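PDB 5TP4: amidase, hydantoinase/carbamoylase family from Burkholderia ambifaria, which probably hydrolyses N-carbamoyl-L-amino acids to free amino acids as a zinc-dependent amidase of the peptidase M20 family. Local coordinates for residues L112-T117 and N406-A411. Sequence-based numbering, arbitrary orientation.
Sequences LEVVRT and NVLLNA
E113 OE2 has three polar partners beside the contact: the hydroxyl of T117, 2.7 Å from E113 OE2 to T117 OG1, and the backbone N of D16 as hydrogen-bond donors, and R19 NH2 in a salt bridge. T117 OG1 arrives from above the carboxylate plane, 36° out of it. With OG1 spent on this bond one turn back, the other branch of T117, CG2, lies anti to the backbone N and meets L409 CD2 at 3.9 Å. V114 fills the remaining contact from the same helix. Its CG1 reaches L409 CD1 at 3.8 Å, while CG2 rests over the backbone of the partner helix, 3.9 Å from L409 CA, and comes within 4.2 Å of L408 CD2. The two methyls of L409 are thus divided between V114 and T117, one helical turn being spanned by i and i+3 side chains. No hydrogen bond crosses, and all four touching residues are buried. Helix 105-121 and helix 398-416 both belong to the zinc-binding part of the M20 fold, in which helices pack around a mixed sheet; L408 lies about 10 Å from the zinc ligand H198, side chain to side chain. The axes of segments 112-117 and 406-411 pass 9.8 Å apart at closest, with a crossing angle of -64°, and V114 and L409 mark the nearest backbone approach. Behind L409, N406 O receives both N410 N and N410 ND2, from opposite faces of its carbonyl plane. The side-chain bond, N410 ND2 to N406 O, is nearly straight at 174°. N410 ND2 also donates to L13 O, and N406 OD1 accepts from I15 N, tying helix 398-416 to the same N-terminal loop that supplies D16.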
# COMPACT_ATOMS: atom_id res chain seq x y z
N LEU B 112 -40.47 -4.32 18.24
CA LEU B 112 -41.81 -3.75 18.10
C LEU B 112 -42.80 -4.81 17.62
O LEU B 112 -43.93 -4.88 18.10
CB LEU B 112 -41.78 -2.57 17.13
CG LEU B 112 -43.14 -1.95 16.76
CD1 LEU B 112 -43.84 -1.32 17.98
CD2 LEU B 112 -42.91 -0.88 15.67
N GLU B 113 -42.39 -5.65 16.67
CA GLU B 113 -43.34 -6.64 16.19
C GLU B 113 -43.64 -7.67 17.28
O GLU B 113 -44.77 -8.16 17.38
CB GLU B 113 -42.83 -7.30 14.90
CG GLU B 113 -43.64 -8.52 14.41
CD GLU B 113 -45.11 -8.20 14.16
OE1 GLU B 113 -45.41 -7.05 13.76
OE2 GLU B 113 -45.97 -9.11 14.36
N VAL B 114 -42.64 -8.02 18.10
CA VAL B 114 -42.91 -8.87 19.26
C VAL B 114 -44.04 -8.29 20.10
O VAL B 114 -44.99 -8.98 20.46
CB VAL B 114 -41.63 -9.06 20.09
CG1 VAL B 114 -41.95 -9.65 21.46
CG2 VAL B 114 -40.68 -9.99 19.32
N VAL B 115 -43.96 -7.00 20.40
CA VAL B 115 -45.00 -6.38 21.21
C VAL B 115 -46.34 -6.37 20.48
O VAL B 115 -47.38 -6.68 21.07
CB VAL B 115 -44.56 -4.97 21.63
CG1 VAL B 115 -45.76 -4.18 22.26
CG2 VAL B 115 -43.40 -5.09 22.65
N ARG B 116 -46.34 -6.03 19.19
CA ARG B 116 -47.60 -5.99 18.45
C ARG B 116 -48.25 -7.36 18.42
O ARG B 116 -49.48 -7.49 18.52
CB ARG B 116 -47.37 -5.50 17.02
CG ARG B 116 -47.01 -4.02 16.94
CD ARG B 116 -46.60 -3.65 15.50
NE ARG B 116 -46.61 -2.20 15.31
CZ ARG B 116 -46.32 -1.62 14.15
NH1 ARG B 116 -45.94 -2.37 13.11
NH2 ARG B 116 -46.41 -0.29 14.03
N THR B 117 -47.42 -8.40 18.31
CA THR B 117 -47.94 -9.77 18.36
C THR B 117 -48.49 -10.12 19.75
O THR B 117 -49.59 -10.69 19.85
CB THR B 117 -46.83 -10.73 17.90
OG1 THR B 117 -46.74 -10.65 16.46
CG2 THR B 117 -47.12 -12.17 18.32
N ASN B 406 -39.83 -14.84 14.86
CA ASN B 406 -40.52 -15.92 15.58
C ASN B 406 -39.63 -16.52 16.65
O ASN B 406 -40.09 -16.82 17.76
CB ASN B 406 -40.98 -17.01 14.62
CG ASN B 406 -42.17 -16.58 13.79
OD1 ASN B 406 -42.91 -15.65 14.17
ND2 ASN B 406 -42.40 -17.27 12.67
N VAL B 407 -38.34 -16.70 16.34
CA VAL B 407 -37.41 -17.24 17.34
C VAL B 407 -37.20 -16.23 18.46
O VAL B 407 -37.23 -16.58 19.65
CB VAL B 407 -36.08 -17.63 16.68
CG1 VAL B 407 -35.00 -17.89 17.75
CG2 VAL B 407 -36.28 -18.89 15.82
N LEU B 408 -36.99 -14.95 18.10
CA LEU B 408 -36.83 -13.91 19.11
C LEU B 408 -38.04 -13.87 20.03
O LEU B 408 -37.91 -13.82 21.26
CB LEU B 408 -36.64 -12.56 18.44
CG LEU B 408 -36.50 -11.34 19.39
CD1 LEU B 408 -35.16 -11.49 20.17
CD2 LEU B 408 -36.54 -10.04 18.60
N LEU B 409 -39.23 -13.89 19.44
CA LEU B 409 -40.46 -13.81 20.22
C LEU B 409 -40.53 -14.92 21.24
O LEU B 409 -40.91 -14.71 22.40
CB LEU B 409 -41.66 -13.90 19.28
CG LEU B 409 -43.03 -14.20 19.88
CD1 LEU B 409 -43.53 -12.99 20.71
CD2 LEU B 409 -44.01 -14.52 18.74
N ASN B 410 -40.23 -16.15 20.81
CA ASN B 410 -40.47 -17.27 21.71
C ASN B 410 -39.35 -17.43 22.72
O ASN B 410 -39.60 -17.91 23.83
CB ASN B 410 -40.71 -18.54 20.90
CG ASN B 410 -42.12 -18.63 20.39
OD1 ASN B 410 -43.00 -19.13 21.09
ND2 ASN B 410 -42.38 -18.07 19.19
N ALA B 411 -38.13 -17.03 22.38
CA ALA B 411 -37.09 -17.00 23.40
C ALA B 411 -37.38 -15.93 24.45
O ALA B 411 -37.23 -16.18 25.66
CB ALA B 411 -35.72 -16.76 22.78